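Local atomic coordinates of N-isopropylammelide isopropylaminohydrolase (Burkholderia multivorans ATCC 17616, PDB entry 6NBO), a protein that belongs to the amidohydrolase family of TIM-barrel enzymes and carries bound zinc ions. Residues R386-V389 against I394-R397; A291-G296 against L337-E342; G195-A200 against G226-D231. All blocks are in the same frame, centred on the assembly; numbering follows the deposited sequence.

Interaction 1: residues R386-V389 against I394-R397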
loop_
_atom_site.group_PDB
_atom_site.type_symbol
_atom_site.label_atom_id
_atom_site.label_comp_id
_atom_site.label_asym_id
_atom_site.label_seq_id
_atom_site.Cartn_x
_atom_site.Cartn_y
_atom_site.Cartn_z
ATOM N N ARG A 386 -12.479 -9.326 14.322
ATOM C CA ARG A 386 -12.634 -10.213 15.469
ATOM C C ARG A 386 -11.349 -10.987 15.750
ATOM O O ARG A 386 -10.981 -11.198 16.914
ATOM C CB ARG A 386 -13.788 -11.178 15.231
ATOM C CG ARG A 386 -14.032 -12.050 16.450
ATOM C CD ARG A 386 -14.730 -13.320 16.081
ATOM N NE ARG A 386 -16.089 -13.065 15.632
ATOM C CZ ARG A 386 -16.827 -13.961 14.993
ATOM N NH1 ARG A 386 -16.321 -15.163 14.731
ATOM N NH2 ARG A 386 -18.061 -13.656 14.612
ATOM N N LEU A 387 -10.651 -11.398 14.698
ATOM C CA LEU A 387 -9.426 -12.182 14.800
ATOM C C LEU A 387 -8.488 -11.751 13.690
ATOM O O LEU A 387 -8.919 -11.573 12.551
ATOM C CB LEU A 387 -9.698 -13.688 14.668
ATOM C CG LEU A 387 -8.466 -14.597 14.771
ATOM C CD1 LEU A 387 -7.899 -14.553 16.184
ATOM C CD2 LEU A 387 -8.812 -16.027 14.391
ATOM N N VAL A 388 -7.213 -11.558 14.019
ATOM C CA VAL A 388 -6.179 -11.362 13.011
ATOM C C VAL A 388 -5.129 -12.432 13.246
ATOM O O VAL A 388 -4.612 -12.573 14.363
ATOM C CB VAL A 388 -5.560 -9.952 13.047
ATOM C CG1 VAL A 388 -4.530 -9.803 11.925
ATOM C CG2 VAL A 388 -6.647 -8.876 12.900
ATOM N N VAL A 389 -4.852 -13.209 12.203
ATOM C CA VAL A 389 -3.767 -14.179 12.182
ATOM C C VAL A 389 -2.744 -13.678 11.183
ATOM O O VAL A 389 -3.102 -13.285 10.066
ATOM C CB VAL A 389 -4.267 -15.578 11.789
ATOM C CG1 VAL A 389 -3.103 -16.559 11.745
ATOM C CG2 VAL A 389 -5.351 -16.032 12.752
ATOM N N ILE A 394 -1.754 -16.011 15.911
ATOM C CA ILE A 394 -2.799 -15.090 16.335
ATOM C C ILE A 394 -2.142 -13.840 16.909
ATOM O O ILE A 394 -1.398 -13.913 17.891
ATOM C CB ILE A 394 -3.721 -15.751 17.364
ATOM C CG1 ILE A 394 -4.510 -16.894 16.719
ATOM C CG2 ILE A 394 -4.644 -14.724 17.964
ATOM C CD1 ILE A 394 -5.228 -17.790 17.696
ATOM N N VAL A 395 -2.425 -12.686 16.309
ATOM C CA VAL A 395 -1.791 -11.440 16.723
ATOM C C VAL A 395 -2.775 -10.400 17.241
ATOM O O VAL A 395 -2.345 -9.438 17.904
ATOM C CB VAL A 395 -0.941 -10.835 15.584
ATOM C CG1 VAL A 395 0.214 -11.733 15.254
ATOM C CG2 VAL A 395 -1.796 -10.568 14.326
ATOM N N ALA A 396 -4.068 -10.528 16.971
ATOM C CA ALA A 396 -5.010 -9.517 17.422
ATOM C C ALA A 396 -6.384 -10.142 17.592
ATOM O O ALA A 396 -6.751 -11.076 16.874
ATOM C CB ALA A 396 -5.080 -8.346 16.435
ATOM N N ARG A 397 -7.136 -9.625 18.560
ATOM C CA ARG A 397 -8.529 -9.999 18.730
ATOM C C ARG A 397 -9.329 -8.744 19.021
ATOM O O ARG A 397 -8.874 -7.872 19.763
ATOM C CB ARG A 397 -8.739 -11.009 19.877
ATOM C CG ARG A 397 -8.106 -12.379 19.671
ATOM C CD ARG A 397 -8.421 -13.270 20.875
ATOM N NE ARG A 397 -7.801 -14.587 20.777
ATOM C CZ ARG A 397 -8.315 -15.605 20.091
ATOM N NH1 ARG A 397 -9.459 -15.459 19.436
ATOM N NH2 ARG A 397 -7.692 -16.773 20.070
HETATM O O HOH W 1 -11.239 -13.251 18.698
#
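R386-V389 and I394-R397 run antiparallel, their strand axes 4.7 Å apart, and V388 faces two residues, V395 and A396, of the other strand. This is a classic beta bulge. V388 N donates to A396 O at 2.9 Å, while V388 O receives V395 N at 2.9 Å in a nearly straight bond (169°) and A396 N only in a weak, longer one. Around V388 the packing is aliphatic: CG1 meets V395 CG2 at 3.7 Å, and CB lies against the methyl of A396, whose smallness suits a place beside a branched residue. The strands form a hairpin of the beta domain that accompanies the barrel in amidohydrolases; L387 and I394 also touch E50 of strand 48-51. On that face, L387 CD1 does double duty. It touches I394 CG2 at 3.7 Å and lies over the rim of one face of the R397 guanidinium, 3.7 Å from NH1. The extended chain of R397 runs alongside L387, its long aliphatic part suiting the exposed end of the strand and the charged end a salt bridge to E50. A water in the guanidinium plane links R397 NH1 to R386 O (2.7 Å), beside the backbone bonding that continues from R386 to N398.

Interaction 2: residues A291-G296 against L337-E342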
loop_
_atom_site.group_PDB
_atom_site.type_symbol
_atom_site.label_atom_id
_atom_site.label_comp_id
_atom_site.label_asym_id
_atom_site.label_seq_id
_atom_site.Cartn_x
_atom_site.Cartn_y
_atom_site.Cartn_z
ATOM N N ALA A 291 -12.099 2.049 -15.327
ATOM C CA ALA A 291 -11.355 2.212 -16.577
ATOM C C ALA A 291 -10.021 1.480 -16.525
ATOM O O ALA A 291 -9.622 0.833 -17.503
ATOM C CB ALA A 291 -11.139 3.692 -16.894
ATOM N N CYS A 292 -9.304 1.581 -15.402
ATOM C CA CYS A 292 -8.084 0.798 -15.235
ATOM C C CYS A 292 -8.370 -0.690 -15.384
ATOM O O CYS A 292 -7.686 -1.396 -16.137
ATOM C CB CYS A 292 -7.458 1.085 -13.869
ATOM S SG CYS A 292 -6.933 2.785 -13.686
ATOM N N ARG A 293 -9.389 -1.174 -14.677
ATOM C CA ARG A 293 -9.736 -2.591 -14.712
ATOM C C ARG A 293 -10.049 -3.043 -16.131
ATOM O O ARG A 293 -9.567 -4.087 -16.585
ATOM C CB ARG A 293 -10.929 -2.836 -13.789
ATOM C CG ARG A 293 -11.430 -4.263 -13.737
ATOM C CD ARG A 293 -12.671 -4.365 -12.837
ATOM N NE ARG A 293 -12.969 -5.744 -12.456
ATOM C CZ ARG A 293 -12.331 -6.402 -11.489
ATOM N NH1 ARG A 293 -11.352 -5.809 -10.806
ATOM N NH2 ARG A 293 -12.665 -7.658 -11.206
ATOM N N ALA A 294 -10.843 -2.252 -16.854
ATOM C CA ALA A 294 -11.209 -2.615 -18.218
ATOM C C ALA A 294 -9.993 -2.653 -19.126
ATOM O O ALA A 294 -9.953 -3.436 -20.079
ATOM C CB ALA A 294 -12.255 -1.636 -18.754
ATOM N N ALA A 295 -8.986 -1.827 -18.847
ATOM C CA ALA A 295 -7.778 -1.817 -19.661
ATOM C C ALA A 295 -6.774 -2.869 -19.228
ATOM O O ALA A 295 -5.758 -3.045 -19.905
ATOM C CB ALA A 295 -7.116 -0.431 -19.625
ATOM N N GLY A 296 -7.021 -3.568 -18.127
ATOM C CA GLY A 296 -6.070 -4.547 -17.652
ATOM C C GLY A 296 -5.002 -3.992 -16.738
ATOM O O GLY A 296 -3.955 -4.628 -16.576
ATOM N N LEU A 337 -18.455 -2.771 -5.062
ATOM C CA LEU A 337 -17.802 -2.725 -3.755
ATOM C C LEU A 337 -16.735 -3.809 -3.637
ATOM O O LEU A 337 -15.695 -3.602 -3.006
ATOM C CB LEU A 337 -18.838 -2.873 -2.642
ATOM C CG LEU A 337 -19.373 -1.542 -2.083
ATOM C CD1 LEU A 337 -19.859 -0.635 -3.205
ATOM C CD2 LEU A 337 -20.513 -1.815 -1.125
ATOM N N GLU A 338 -16.974 -4.975 -4.235
ATOM C CA GLU A 338 -15.955 -6.018 -4.195
ATOM C C GLU A 338 -14.754 -5.650 -5.055
ATOM O O GLU A 338 -13.628 -6.056 -4.745
ATOM C CB GLU A 338 -16.566 -7.358 -4.629
ATOM C CG GLU A 338 -17.604 -7.853 -3.620
ATOM C CD GLU A 338 -18.212 -9.191 -4.008
ATOM O OE1 GLU A 338 -17.548 -9.958 -4.730
ATOM O OE2 GLU A 338 -19.352 -9.468 -3.583
ATOM N N VAL A 339 -14.969 -4.879 -6.127
ATOM C CA VAL A 339 -13.839 -4.354 -6.886
ATOM C C VAL A 339 -13.019 -3.415 -6.015
ATOM O O VAL A 339 -11.783 -3.435 -6.042
ATOM C CB VAL A 339 -14.320 -3.651 -8.168
ATOM C CG1 VAL A 339 -13.164 -2.879 -8.802
ATOM C CG2 VAL A 339 -14.896 -4.661 -9.139
ATOM N N ALA A 340 -13.691 -2.579 -5.220
ATOM C CA ALA A 340 -12.952 -1.700 -4.321
ATOM C C ALA A 340 -12.200 -2.509 -3.272
ATOM O O ALA A 340 -11.041 -2.207 -2.958
ATOM C CB ALA A 340 -13.899 -0.693 -3.660
ATOM N N LEU A 341 -12.827 -3.562 -2.744
ATOM C CA LEU A 341 -12.136 -4.418 -1.776
ATOM C C LEU A 341 -10.919 -5.099 -2.403
ATOM O O LEU A 341 -9.894 -5.297 -1.737
ATOM C CB LEU A 341 -13.109 -5.459 -1.216
ATOM C CG LEU A 341 -12.560 -6.461 -0.189
ATOM C CD1 LEU A 341 -12.085 -5.722 1.061
ATOM C CD2 LEU A 341 -13.628 -7.493 0.170
ATOM N N GLU A 342 -11.013 -5.468 -3.683
ATOM C CA GLU A 342 -9.857 -6.025 -4.378
ATOM C C GLU A 342 -8.652 -5.077 -4.349
ATOM O O GLU A 342 -7.504 -5.537 -4.311
ATOM C CB GLU A 342 -10.246 -6.367 -5.823
ATOM C CG GLU A 342 -9.158 -7.091 -6.586
ATOM C CD GLU A 342 -9.550 -7.461 -8.015
ATOM O OE1 GLU A 342 -10.456 -6.814 -8.592
ATOM O OE2 GLU A 342 -8.929 -8.399 -8.562
#
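R293 reaches across from one helix to the other and meets E342 and V339 with its guanidinium group alone. NH1 donates to E342 OE1 at 2.6 Å, with an N-H...O angle of 160°, in a short salt bridge. The oxygen is approached on its syn side and lies close to the guanidinium plane, yet the two flat groups are turned 62° from each other, so the pairing rests on one short bond and not on a two-pronged one; NH2 stays 3.5 Å from the same OE1. V339 supplies the apolar half of the contact. Its CG2 sits over the centre of one guanidinium face, 3.9 Å from CZ of R293, and covers the flat cation while the rim remains available for the carboxylate.

Length is what makes arginine suitable here. With CG opposite the backbone N (chi1 179°) and the chain stretched out to NE, it spans the gap between 291-296 and 337-342, whose nearest CA atoms, those of R293 and V339, are 9.0 Å apart. E342 is extended in the same manner, and its second oxygen, OE2, is engaged by R350 in a further salt bridge; this carboxylate between two arginines would probably be stabilised in its charged form. R293 O receives G296 N in the Schellman motif that ends its helix, where the positive phi of G296 suits a residue without a side chain.

Further out, C292 packs on L266 of helix 259-272, and L341 on L319 of helix 318-328. The pair is a surface salt bridge between neighbouring helices in the outer layer of an amidohydrolase TIM barrel.

Interaction 3: residues G195-A200 against G226-D231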
loop_
_atom_site.group_PDB
_atom_site.type_symbol
_atom_site.label_atom_id
_atom_site.label_comp_id
_atom_site.label_asym_id
_atom_site.label_seq_id
_atom_site.Cartn_x
_atom_site.Cartn_y
_atom_site.Cartn_z
ATOM N N GLY A 195 11.838 19.876 -12.941
ATOM C CA GLY A 195 12.121 20.914 -13.921
ATOM C C GLY A 195 12.768 20.434 -15.207
ATOM O O GLY A 195 12.723 21.146 -16.218
ATOM N N ASP A 196 13.367 19.250 -15.206
ATOM C CA ASP A 196 14.021 18.699 -16.390
ATOM C C ASP A 196 13.572 17.252 -16.423
ATOM O O ASP A 196 14.193 16.378 -15.803
ATOM C CB ASP A 196 15.541 18.838 -16.295
ATOM C CG ASP A 196 16.263 18.355 -17.525
ATOM O OD1 ASP A 196 15.682 17.579 -18.304
ATOM O OD2 ASP A 196 17.438 18.736 -17.691
ATOM N N PRO A 197 12.453 16.967 -17.104
ATOM C CA PRO A 197 11.824 15.649 -16.944
ATOM C C PRO A 197 12.651 14.516 -17.520
ATOM O O PRO A 197 12.674 13.419 -16.950
ATOM C CB PRO A 197 10.484 15.815 -17.678
ATOM C CG PRO A 197 10.734 16.919 -18.675
ATOM C CD PRO A 197 11.636 17.870 -17.935
ATOM N N VAL A 198 13.339 14.757 -18.628
ATOM C CA VAL A 198 14.153 13.709 -19.230
ATOM C C VAL A 198 15.327 13.375 -18.323
ATOM O O VAL A 198 15.612 12.203 -18.055
ATOM C CB VAL A 198 14.603 14.131 -20.638
ATOM C CG1 VAL A 198 15.706 13.213 -21.163
ATOM C CG2 VAL A 198 13.397 14.132 -21.586
ATOM N N LYS A 199 16.009 14.399 -17.815
ATOM C CA LYS A 199 17.119 14.149 -16.906
ATOM C C LYS A 199 16.638 13.463 -15.634
ATOM O O LYS A 199 17.276 12.525 -15.147
ATOM C CB LYS A 199 17.837 15.453 -16.575
ATOM C CG LYS A 199 19.094 15.244 -15.740
ATOM C CD LYS A 199 19.877 16.536 -15.579
ATOM C CE LYS A 199 21.027 16.357 -14.585
ATOM N NZ LYS A 199 21.607 17.665 -14.164
ATOM N N ALA A 200 15.493 13.893 -15.102
ATOM C CA ALA A 200 14.985 13.286 -13.875
ATOM C C ALA A 200 14.666 11.806 -14.081
ATOM O O ALA A 200 15.060 10.956 -13.275
ATOM C CB ALA A 200 13.751 14.046 -13.385
ATOM N N GLY A 226 1.158 15.954 -17.014
ATOM C CA GLY A 226 1.226 14.622 -16.425
ATOM C C GLY A 226 1.260 13.523 -17.474
ATOM O O GLY A 226 1.989 12.537 -17.336
ATOM N N ALA A 227 0.486 13.688 -18.549
ATOM C CA ALA A 227 0.494 12.690 -19.616
ATOM C C ALA A 227 1.860 12.614 -20.284
ATOM O O ALA A 227 2.322 11.527 -20.651
ATOM C CB ALA A 227 -0.587 13.010 -20.647
ATOM N N TYR A 228 2.514 13.763 -20.458
ATOM C CA TYR A 228 3.867 13.781 -20.994
ATOM C C TYR A 228 4.836 13.032 -20.083
ATOM O O TYR A 228 5.636 12.215 -20.551
ATOM C CB TYR A 228 4.327 15.226 -21.199
ATOM C CG TYR A 228 5.816 15.351 -21.445
ATOM C CD1 TYR A 228 6.354 15.187 -22.721
ATOM C CD2 TYR A 228 6.682 15.602 -20.393
ATOM C CE1 TYR A 228 7.727 15.290 -22.937
ATOM C CE2 TYR A 228 8.032 15.692 -20.592
ATOM C CZ TYR A 228 8.554 15.541 -21.856
ATOM O OH TYR A 228 9.914 15.631 -22.019
ATOM N N SER A 229 4.807 13.325 -18.777
ATOM C CA SER A 229 5.731 12.661 -17.868
ATOM C C SER A 229 5.476 11.163 -17.832
ATOM O O SER A 229 6.421 10.366 -17.824
ATOM C CB SER A 229 5.611 13.245 -16.458
ATOM O OG SER A 229 6.149 14.546 -16.396
ATOM N N LEU A 230 4.202 10.768 -17.791
ATOM C CA LEU A 230 3.853 9.348 -17.800
ATOM C C LEU A 230 4.391 8.652 -19.046
ATOM O O LEU A 230 4.938 7.544 -18.965
ATOM C CB LEU A 230 2.333 9.190 -17.708
ATOM C CG LEU A 230 1.806 7.753 -17.606
ATOM C CD1 LEU A 230 2.562 6.956 -16.530
ATOM C CD2 LEU A 230 0.308 7.748 -17.329
ATOM N N ASP A 231 4.255 9.290 -20.209
ATOM C CA ASP A 231 4.796 8.705 -21.433
ATOM C C ASP A 231 6.297 8.488 -21.321
ATOM O O ASP A 231 6.812 7.439 -21.728
ATOM C CB ASP A 231 4.477 9.595 -22.633
ATOM C CG ASP A 231 5.191 9.135 -23.894
ATOM O OD1 ASP A 231 4.921 8.013 -24.349
ATOM O OD2 ASP A 231 6.036 9.882 -24.416
#
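P197 and Y228 make the tight part of this contact: CG of the proline ring lies 3.5 Å from CE2 of the tyrosine, and CB of P197 follows at 3.8 Å. The proline comes to the edge of the aromatic ring, close to its plane, and not over a face, and the two side chains cross at about a right angle. What brings the ring there is the first torsion of Y228, which sets CG opposite the backbone N (chi1 167°) and carries the far end of the ring nearer to P197 than the start of the side chain would suggest. Beneath, the backbones approach most closely at P197 and S229, with CA atoms 6.8 Å apart. The short side chain of S229 suits that proximity; it is buried, and its hydroxyl is hydrogen-bonded to E221. C191 touches all three of P197, Y228 and S229, and L232, one turn on from Y228, packs on P197 and V198.

The outer side is looser. V198 and Y228 are exposed, and V198 CG2 merely brushes Y228 OH at 3.8 Å.

P197 owes its place to the helix start. Proline fits a first turn, where its missing N-H costs no helical bond, and D196 before it is the N-cap: its OD1 accepts from K199 N at 3.2 Å, the donor standing well above the carboxylate plane. The contact thus joins the N-terminal turn of helix 197-211 to the flank of helix 223-239. Between the two in sequence lies strand 215-219, which carries the zinc ligand H218, so these are successive helices of the outer layer in the beta/alpha barrel characteristic of amidohydrolases.

Only interaction 1 is a buried contact; interactions 2 and 3 lie at the surface of the barrel's helical layer. The three share no element. The hairpin is held mainly by backbone hydrogen bonds and aliphatic packing, with its charged groups at one end. Helix pairs have no such backbone bonding between them, and the two solve the problem differently: interaction 2 spans a wide gap with a charged pair, whereas interaction 3 relies on the meeting of a proline and a tyrosine edge where the helices come closer. Interactions 1 and 3 lie on opposite sides of the chain's centre, about 45 Å apart between centres; interaction 2 is 28 and 27 Å from them.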